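Local structure of beta-lactamase (Sebaldella termitidis, 6N1N) at residues I83-K88 / Y96-L101; E183-G188 / Y206-E211. The protein probably hydrolyses beta-lactam antibiotics to substituted beta-amino acids, as expected of a class D serine beta-lactamase linked to antibiotic resistance. One frame throughout, in Å; residues are numbered along the deposited sequence.

Contact 1 (I83-K88 / Y96-L101)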
ATOM      1  N   ILE A  83       6.891 -19.530  -0.318  1.00 16.37           N
ATOM      2  CA  ILE A  83       6.620 -19.092   1.053  1.00 14.43           C
ATOM      3  C   ILE A  83       5.710 -20.127   1.693  1.00 12.30           C
ATOM      4  O   ILE A  83       4.581 -20.328   1.233  1.00 15.20           O
ATOM      5  CB  ILE A  83       5.945 -17.708   1.108  1.00 19.07           C
ATOM      6  CG1 ILE A  83       6.791 -16.621   0.450  1.00 25.85           C
ATOM      7  CG2 ILE A  83       5.647 -17.310   2.549  1.00 16.89           C
ATOM      8  CD1 ILE A  83       8.139 -16.400   1.109  1.00 28.69           C
ATOM      9  N   GLU A  84       6.167 -20.755   2.795  1.00 14.73           N
ATOM     10  CA  GLU A  84       5.401 -21.858   3.372  1.00 16.73           C
ATOM     11  C   GLU A  84       4.018 -21.406   3.844  1.00 13.57           C
ATOM     12  O   GLU A  84       3.046 -22.155   3.725  1.00 17.97           O
ATOM     13  CB  GLU A  84       6.163 -22.501   4.537  1.00 21.31           C
ATOM     14  CG  GLU A  84       7.117 -23.621   4.139  1.00 42.24           C
ATOM     15  CD  GLU A  84       6.451 -24.748   3.358  1.00 49.49           C
ATOM     16  OE1 GLU A  84       5.215 -24.928   3.459  1.00 39.02           O
ATOM     17  OE2 GLU A  84       7.181 -25.454   2.631  1.00 58.82           O
ATOM     18  N   ASN A  85       3.908 -20.195   4.400  1.00 16.52           N
ATOM     19  CA  ASN A  85       2.609 -19.717   4.854  1.00 14.33           C
ATOM     20  C   ASN A  85       1.588 -19.627   3.708  1.00 14.83           C
ATOM     21  O   ASN A  85       0.390 -19.497   3.978  1.00 14.93           O
ATOM     22  CB  ASN A  85       2.731 -18.340   5.505  1.00 12.75           C
ATOM     23  CG  ASN A  85       3.156 -18.400   6.966  1.00 19.18           C
ATOM     24  OD1 ASN A  85       2.939 -19.384   7.647  1.00 25.95           O
ATOM     25  ND2 ASN A  85       3.774 -17.333   7.434  1.00 25.09           N
ATOM     26  N   TRP A  86       2.042 -19.647   2.451  1.00 13.42           N
ATOM     27  CA  TRP A  86       1.120 -19.629   1.315  1.00 14.02           C
ATOM     28  C   TRP A  86       0.530 -20.994   1.015  1.00 13.45           C
ATOM     29  O   TRP A  86      -0.425 -21.088   0.250  1.00 13.27           O
ATOM     30  CB  TRP A  86       1.816 -19.159   0.030  1.00 12.31           C
ATOM     31  CG  TRP A  86       2.276 -17.732   0.026  1.00  9.08           C
ATOM     32  CD1 TRP A  86       1.979 -16.766   0.946  1.00 12.96           C
ATOM     33  CD2 TRP A  86       3.133 -17.116  -0.937  1.00  9.19           C
ATOM     34  NE1 TRP A  86       2.594 -15.592   0.605  1.00 12.86           N
ATOM     35  CE2 TRP A  86       3.303 -15.776  -0.549  1.00 11.41           C
ATOM     36  CE3 TRP A  86       3.784 -17.577  -2.100  1.00 12.65           C
ATOM     37  CZ2 TRP A  86       4.100 -14.884  -1.264  1.00 14.28           C
ATOM     38  CZ3 TRP A  86       4.563 -16.679  -2.814  1.00 17.06           C
ATOM     39  CH2 TRP A  86       4.713 -15.356  -2.401  1.00 18.07           C
ATOM     40  N   ASN A  87       1.114 -22.058   1.559  1.00 11.90           N
ATOM     41  CA  ASN A  87       0.829 -23.418   1.110  1.00 12.17           C
ATOM     42  C   ASN A  87      -0.266 -24.064   1.964  1.00 18.49           C
ATOM     43  O   ASN A  87      -0.100 -25.142   2.554  1.00 20.80           O
ATOM     44  CB  ASN A  87       2.116 -24.235   1.137  1.00 15.36           C
ATOM     45  CG  ASN A  87       3.140 -23.761   0.116  1.00 16.10           C
ATOM     46  OD1 ASN A  87       2.782 -23.265  -0.954  1.00 16.04           O
ATOM     47  ND2 ASN A  87       4.414 -23.917   0.436  1.00 15.55           N
ATOM     48  N   LYS A  88      -1.417 -23.394   1.994  1.00 13.01           N
ATOM     49  CA  LYS A  88      -2.591 -23.826   2.743  1.00 17.09           C
ATOM     50  C   LYS A  88      -3.770 -22.973   2.301  1.00 19.60           C
ATOM     51  O   LYS A  88      -3.588 -21.928   1.676  1.00 13.65           O
ATOM     52  CB  LYS A  88      -2.381 -23.680   4.245  1.00 19.69           C
ATOM     53  CG  LYS A  88      -2.040 -22.279   4.672  1.00 22.72           C
ATOM     54  CD  LYS A  88      -1.696 -22.205   6.154  1.00 27.29           C
ATOM     55  CE  LYS A  88      -1.063 -20.863   6.505  1.00 31.39           C
ATOM     56  NZ  LYS A  88      -1.079 -20.568   7.971  1.00 46.49           N
ATOM     57  N   TYR A  96      -3.809 -11.159   3.112  1.00  9.53           N
ATOM     58  CA  TYR A  96      -3.253  -9.823   3.265  1.00 11.56           C
ATOM     59  C   TYR A  96      -1.966  -9.853   4.086  1.00  9.39           C
ATOM     60  O   TYR A  96      -0.932  -9.294   3.686  1.00 13.49           O
ATOM     61  CB  TYR A  96      -4.311  -8.920   3.908  1.00  9.72           C
ATOM     62  CG  TYR A  96      -3.944  -7.455   4.002  1.00  9.52           C
ATOM     63  CD1 TYR A  96      -4.355  -6.553   3.041  1.00  9.27           C
ATOM     64  CD2 TYR A  96      -3.193  -6.973   5.066  1.00 11.70           C
ATOM     65  CE1 TYR A  96      -4.031  -5.218   3.122  1.00  9.08           C
ATOM     66  CE2 TYR A  96      -2.860  -5.654   5.153  1.00 12.17           C
ATOM     67  CZ  TYR A  96      -3.277  -4.768   4.192  1.00 10.28           C
ATOM     68  OH  TYR A  96      -2.949  -3.432   4.279  1.00 10.61           O
ATOM     69  N   GLU A  97      -2.026 -10.473   5.265  1.00 11.64           N
ATOM     70  CA  GLU A  97      -0.872 -10.484   6.153  1.00 14.30           C
ATOM     71  C   GLU A  97       0.343 -11.116   5.490  1.00 17.31           C
ATOM     72  O   GLU A  97       1.462 -10.597   5.604  1.00 15.19           O
ATOM     73  CB  GLU A  97      -1.224 -11.230   7.429  1.00 16.23           C
ATOM     74  CG  GLU A  97      -0.053 -11.361   8.378  1.00 22.86           C
ATOM     75  CD  GLU A  97      -0.434 -12.044   9.677  1.00 45.05           C
ATOM     76  OE1 GLU A  97      -1.647 -12.069   9.996  1.00 39.80           O
ATOM     77  OE2 GLU A  97       0.485 -12.551  10.368  1.00 40.16           O
ATOM     78  N   TYR A  98       0.143 -12.222   4.787  1.00 13.88           N
ATOM     79  CA  TYR A  98       1.213 -12.975   4.151  1.00 12.22           C
ATOM     80  C   TYR A  98       1.544 -12.492   2.746  1.00 16.54           C
ATOM     81  O   TYR A  98       2.465 -13.034   2.123  1.00 14.20           O
ATOM     82  CB  TYR A  98       0.835 -14.460   4.051  1.00 15.50           C
ATOM     83  CG  TYR A  98       0.519 -15.141   5.340  1.00 12.03           C
ATOM     84  CD1 TYR A  98       1.163 -14.788   6.518  1.00 18.66           C
ATOM     85  CD2 TYR A  98      -0.432 -16.157   5.384  1.00 18.57           C
ATOM     86  CE1 TYR A  98       0.856 -15.433   7.709  1.00 23.85           C
ATOM     87  CE2 TYR A  98      -0.735 -16.798   6.549  1.00 22.47           C
ATOM     88  CZ  TYR A  98      -0.087 -16.438   7.710  1.00 24.97           C
ATOM     89  OH  TYR A  98      -0.418 -17.103   8.858  1.00 34.03           O
ATOM     90  N   SER A  99       0.769 -11.544   2.223  0.50 13.31           N
ATOM     91  CA  SER A  99       0.939 -11.069   0.856  0.50 13.57           C
ATOM     92  C   SER A  99       0.879 -12.241  -0.124  0.50 13.57           C
ATOM     93  O   SER A  99       1.725 -12.389  -1.009  0.50 13.34           O
ATOM     94  CB  SER A  99       2.243 -10.294   0.733  0.50 18.38           C
ATOM     95  OG  SER A  99       2.252  -9.261   1.708  0.50 13.94           O
ATOM     96  N   ALA A 100      -0.157 -13.059   0.033  1.00  8.66           N
ATOM     97  CA  ALA A 100      -0.332 -14.273  -0.771  1.00 11.56           C
ATOM     98  C   ALA A 100      -0.901 -13.918  -2.140  1.00 14.06           C
ATOM     99  O   ALA A 100      -2.114 -13.790  -2.319  1.00 11.20           O
ATOM    100  CB  ALA A 100      -1.224 -15.273  -0.048  1.00 11.12           C
ATOM    101  N   LEU A 101      -0.011 -13.770  -3.125  1.00 12.46           N
ATOM    102  CA  LEU A 101      -0.438 -13.379  -4.460  1.00 12.90           C
ATOM    103  C   LEU A 101      -1.480 -14.338  -5.012  1.00 11.20           C
ATOM    104  O   LEU A 101      -2.458 -13.903  -5.624  1.00 12.38           O
ATOM    105  CB  LEU A 101       0.772 -13.292  -5.393  1.00 16.37           C
ATOM    106  CG  LEU A 101       0.428 -12.925  -6.840  1.00 18.06           C
ATOM    107  CD1 LEU A 101      -0.190 -11.526  -6.995  1.00 24.93           C
ATOM    108  CD2 LEU A 101       1.681 -13.057  -7.700  1.00 22.23           C
TER

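Contact 2 (E183-G188 / Y206-E211)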
ATOM      1  N   GLU A 183       0.600   3.865  22.104  1.00 12.19           N
ATOM      2  CA  GLU A 183       0.947   5.134  21.465  1.00 16.29           C
ATOM      3  C   GLU A 183       0.297   5.310  20.093  1.00 11.82           C
ATOM      4  O   GLU A 183      -0.070   6.434  19.711  1.00 12.97           O
ATOM      5  CB  GLU A 183       2.476   5.204  21.331  1.00 17.20           C
ATOM      6  CG  GLU A 183       2.982   6.543  20.822  1.00 17.77           C
ATOM      7  CD  GLU A 183       4.483   6.575  20.605  1.00 16.42           C
ATOM      8  OE1 GLU A 183       5.143   5.534  20.742  1.00 14.77           O
ATOM      9  OE2 GLU A 183       5.005   7.664  20.260  1.00 21.57           O
ATOM     10  N   TYR A 184       0.201   4.244  19.301  1.00 12.43           N
ATOM     11  CA  TYR A 184      -0.200   4.405  17.910  1.00 10.46           C
ATOM     12  C   TYR A 184      -0.801   3.116  17.388  1.00  9.02           C
ATOM     13  O   TYR A 184      -0.511   2.034  17.889  1.00 10.81           O
ATOM     14  CB  TYR A 184       0.993   4.792  17.015  1.00 10.32           C
ATOM     15  CG  TYR A 184       2.127   3.795  16.981  1.00 10.61           C
ATOM     16  CD1 TYR A 184       2.074   2.678  16.181  1.00 10.32           C
ATOM     17  CD2 TYR A 184       3.276   4.006  17.732  1.00 17.89           C
ATOM     18  CE1 TYR A 184       3.142   1.769  16.149  1.00 12.89           C
ATOM     19  CE2 TYR A 184       4.332   3.132  17.704  1.00 18.02           C
ATOM     20  CZ  TYR A 184       4.272   2.020  16.914  1.00 18.81           C
ATOM     21  OH  TYR A 184       5.342   1.138  16.901  1.00 20.84           O
ATOM     22  N   THR A 185      -1.605   3.265  16.332  1.00 11.30           N
ATOM     23  CA  THR A 185      -2.126   2.155  15.548  1.00  8.61           C
ATOM     24  C   THR A 185      -1.634   2.373  14.128  1.00  9.08           C
ATOM     25  O   THR A 185      -1.964   3.393  13.504  1.00 10.40           O
ATOM     26  CB  THR A 185      -3.655   2.087  15.559  1.00 10.26           C
ATOM     27  OG1 THR A 185      -4.098   1.921  16.903  1.00 12.08           O
ATOM     28  CG2 THR A 185      -4.160   0.921  14.718  1.00 10.72           C
ATOM     29  N   LEU A 186      -0.839   1.434  13.645  1.00  9.42           N
ATOM     30  CA  LEU A 186      -0.220   1.509  12.341  1.00 10.32           C
ATOM     31  C   LEU A 186      -0.912   0.574  11.361  1.00  7.56           C
ATOM     32  O   LEU A 186      -1.071  -0.620  11.630  1.00 10.59           O
ATOM     33  CB  LEU A 186       1.261   1.151  12.475  1.00 12.29           C
ATOM     34  CG  LEU A 186       2.059   1.012  11.186  1.00 10.96           C
ATOM     35  CD1 LEU A 186       2.160   2.389  10.459  1.00 14.30           C
ATOM     36  CD2 LEU A 186       3.438   0.407  11.464  1.00 17.69           C
ATOM     37  N   ARG A 187      -1.309   1.118  10.215  1.00 10.79           N
ATOM     38  CA  ARG A 187      -1.791   0.341   9.080  1.00 10.04           C
ATOM     39  C   ARG A 187      -0.819   0.584   7.929  1.00  9.12           C
ATOM     40  O   ARG A 187      -0.703   1.703   7.439  1.00 12.72           O
ATOM     41  CB  ARG A 187      -3.205   0.764   8.691  1.00 11.88           C
ATOM     42  CG  ARG A 187      -4.236   0.455   9.731  1.00  9.90           C
ATOM     43  CD  ARG A 187      -5.555   1.141   9.452  1.00 10.60           C
ATOM     44  NE  ARG A 187      -6.604   0.707  10.370  1.00 11.72           N
ATOM     45  CZ  ARG A 187      -6.872   1.256  11.544  1.00 10.84           C
ATOM     46  NH1 ARG A 187      -6.164   2.284  11.973  1.00 12.37           N
ATOM     47  NH2 ARG A 187      -7.858   0.759  12.291  1.00 16.83           N
ATOM     48  N   GLY A 188      -0.059  -0.431   7.536  1.00 25.27           N
ATOM     49  CA  GLY A 188       0.901  -0.234   6.467  1.00 31.45           C
ATOM     50  C   GLY A 188       1.045  -1.497   5.651  1.00 21.43           C
ATOM     51  O   GLY A 188       0.945  -2.596   6.210  1.00 16.61           O
ATOM     52  N   TYR A 206      -1.337   4.420   6.823  1.00  7.40           N
ATOM     53  CA  TYR A 206      -1.540   5.558   7.700  1.00  7.71           C
ATOM     54  C   TYR A 206      -1.360   5.102   9.135  1.00  9.24           C
ATOM     55  O   TYR A 206      -1.565   3.933   9.473  1.00  8.30           O
ATOM     56  CB  TYR A 206      -2.902   6.242   7.482  1.00 10.19           C
ATOM     57  CG  TYR A 206      -4.203   5.498   7.781  1.00  9.55           C
ATOM     58  CD1 TYR A 206      -4.796   5.564   9.041  1.00  9.50           C
ATOM     59  CD2 TYR A 206      -4.892   4.830   6.787  1.00  7.94           C
ATOM     60  CE1 TYR A 206      -6.027   4.955   9.299  1.00  7.23           C
ATOM     61  CE2 TYR A 206      -6.127   4.181   7.050  1.00 10.70           C
ATOM     62  CZ  TYR A 206      -6.680   4.244   8.312  1.00 10.62           C
ATOM     63  OH  TYR A 206      -7.914   3.651   8.571  1.00 10.72           O
ATOM     64  N   ILE A 207      -0.966   6.048   9.971  1.00  9.69           N
ATOM     65  CA  ILE A 207      -0.711   5.809  11.378  1.00  7.49           C
ATOM     66  C   ILE A 207      -1.566   6.775  12.179  1.00 11.46           C
ATOM     67  O   ILE A 207      -1.570   7.982  11.912  1.00 11.81           O
ATOM     68  CB  ILE A 207       0.784   5.948  11.725  1.00  9.16           C
ATOM     69  CG1 ILE A 207       1.004   5.509  13.185  1.00 10.31           C
ATOM     70  CG2 ILE A 207       1.349   7.366  11.485  1.00 10.66           C
ATOM     71  CD1 ILE A 207       2.512   5.362  13.570  1.00 11.70           C
ATOM     72  N   GLU A 208      -2.297   6.228  13.147  1.00  8.48           N
ATOM     73  CA  GLU A 208      -3.091   6.994  14.107  1.00  9.32           C
ATOM     74  C   GLU A 208      -2.222   7.251  15.330  1.00  9.47           C
ATOM     75  O   GLU A 208      -1.807   6.309  16.017  1.00 10.52           O
ATOM     76  CB  GLU A 208      -4.359   6.224  14.492  1.00  9.76           C
ATOM     77  CG  GLU A 208      -5.307   6.020  13.305  1.00  9.17           C
ATOM     78  CD  GLU A 208      -6.510   5.111  13.531  1.00 13.50           C
ATOM     79  OE1 GLU A 208      -6.393   4.110  14.269  1.00 14.68           O
ATOM     80  OE2 GLU A 208      -7.592   5.386  12.930  1.00 12.74           O
ATOM     81  N   ALA A 209      -1.964   8.530  15.616  1.00  9.26           N
ATOM     82  CA  ALA A 209      -1.052   8.916  16.682  1.00 10.93           C
ATOM     83  C   ALA A 209      -1.303  10.376  17.015  1.00 13.96           C
ATOM     84  O   ALA A 209      -1.667  11.162  16.137  1.00 11.70           O
ATOM     85  CB  ALA A 209       0.409   8.725  16.275  1.00 13.30           C
ATOM     86  N   LYS A 210      -1.076  10.734  18.278  1.00 13.02           N
ATOM     87  CA  LYS A 210      -1.035  12.142  18.699  1.00 13.19           C
ATOM     88  C   LYS A 210      -2.336  12.871  18.391  1.00 13.41           C
ATOM     89  O   LYS A 210      -2.324  14.017  17.922  1.00 14.42           O
ATOM     90  CB  LYS A 210       0.142  12.882  18.052  1.00 22.45           C
ATOM     91  CG  LYS A 210       1.519  12.362  18.456  1.00 35.66           C
ATOM     92  CD  LYS A 210       2.612  13.291  17.957  1.00 47.87           C
ATOM     93  CE  LYS A 210       2.756  14.523  18.839  1.00 59.37           C
ATOM     94  NZ  LYS A 210       3.638  15.552  18.208  1.00 68.71           N
ATOM     95  N   GLU A 211      -3.468  12.214  18.655  1.00 14.18           N
ATOM     96  CA  GLU A 211      -4.789  12.748  18.322  1.00  8.27           C
ATOM     97  C   GLU A 211      -4.800  13.277  16.894  1.00 11.49           C
ATOM     98  O   GLU A 211      -5.277  14.370  16.608  1.00 15.96           O
ATOM     99  CB  GLU A 211      -5.218  13.822  19.325  1.00 12.71           C
ATOM    100  CG  GLU A 211      -5.576  13.266  20.699  1.00 23.97           C
ATOM    101  CD  GLU A 211      -6.078  14.335  21.672  1.00 37.46           C
ATOM    102  OE1 GLU A 211      -5.286  15.237  22.031  1.00 42.01           O
ATOM    103  OE2 GLU A 211      -7.266  14.274  22.066  1.00 31.88           O
TER
HETATM  104  O   HOH W   1       0.460   9.026  20.142  1.00 14.11           O
HETATM  105  O   HOH W   2      -3.701   3.407  11.392  1.00 10.19           O
HETATM  106  O   HOH W   3      -8.175   2.207  14.714  1.00 14.75           O

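Contact 1 (I83-K88 / Y96-L101)
W86 and Y98 carry most of this contact, with N85 as the third partner. The indole of W86 turns its N-H straight at the carbonyl at the end of helix 92-98: NE1 of W86 donates to O of Y98 over 3.0 Å, at an N-H...O angle of 178°. The acceptor lies in the ring plane, but the donor approaches from well above the carbonyl plane. Tryptophan suits this place because one group brings both a broad apolar surface and a donor at its rim. Both faces of the indole are covered. I83 CB sits over the centre of one, and on the opposite face CA of A100 lies 3.9 Å from the centroid of the five-membered ring, a CH-pi contact. A small alanine lets its backbone CA come close over the ring, and its CB also reaches CD1 of W86, the A100 CB to W86 CD1 distance being 3.7 Å.

The phenol of Y98 faces the 3-10 turn. Its CG stands anti to its own carbonyl carbon (chi1 -58°), which turns a face of the ring to N85. CB of N85 is centred over that ring, 3.7 Å from the centroid, while its amide stacks on it at 20° between planes, with ND2 of N85 3.5 Å from CE1 of Y98. The extended chain of K88 crosses Y98 at about a right angle and leaves NZ of K88 3.6 Å from OH of Y98.

S99, with positive phi, ends the helix in a Schellman motif, and A100 then occupies the N-cap position of helix 101-108. The OG of S99 bonds K189 NZ instead of entering this contact. Chemically, the straight N-H...O bond gives the Y98 carbonyl a partner and, with I83 and A100 on opposite faces, should restrict turning of the indole.

Contact 2 (E183-G188 / Y206-E211)
L186 and I207 meet on the face of the sheet that helix 228-245 covers, with CD1 of L186 4.0 Å from CB of I207. I207 holds CG1 anti to its backbone N (chi1 -173°), which brings CD1 of I207 to 3.8 Å from CD1 of Y184. CB of A209 adds a small apolar contact with CB of Y184. Branched aliphatic chains suit this face, where M240 and F243 of the helix pack on them; Y184 instead sends its hydroxyl out to E179.

Between the strands, which run antiparallel at 174°, T185 with E208 and R187 with Y206 form hydrogen-bonded pairs, each with two backbone bonds. Their side chains occupy the other face. Here those of R187 and Y206 run side by side in the same direction, with OH of Y206 over a face of the R187 guanidinium and the planes 19° apart; CD of R187 touches CZ of Y206 at 3.5 Å.

At the polar edge, NH1 of R187 forms a salt bridge of 2.9 Å with OE1 of E208, meeting it from above the carboxylate plane. One water joins NH1 to the carbonyls of T185 and Y206; another links NH2 to OE1 of E208. NE bonds the K173 carbonyl. Arginine thus has its flat head held by several bonds in its own plane, which should restrict its rotation and partly balance the charge of E208.

In the fold
Contact 1 and contact 2 lie in different parts of the fold, a helical loop region and the central beta sheet, with centres 25 Å apart; yet their nearest atoms come within about 4 Å without touching. Contact 2 itself lies away from the active site, but its strand runs on from G188 to K189, which hydrogen-bonds S99 of contact 1 and opens the Lys-Thr-Gly motif of serine beta-lactamases. S99 opens the Ser-X-Val motif of class D enzymes, here Ser-Ala-Leu, and its side chain is about 5 Å from that of S51, the predicted acyl-ester serine. A sulfate ion, probably from the crystallisation liquor, is about 3 Å from the S99 side chain and shares a weak hydrogen bond with it.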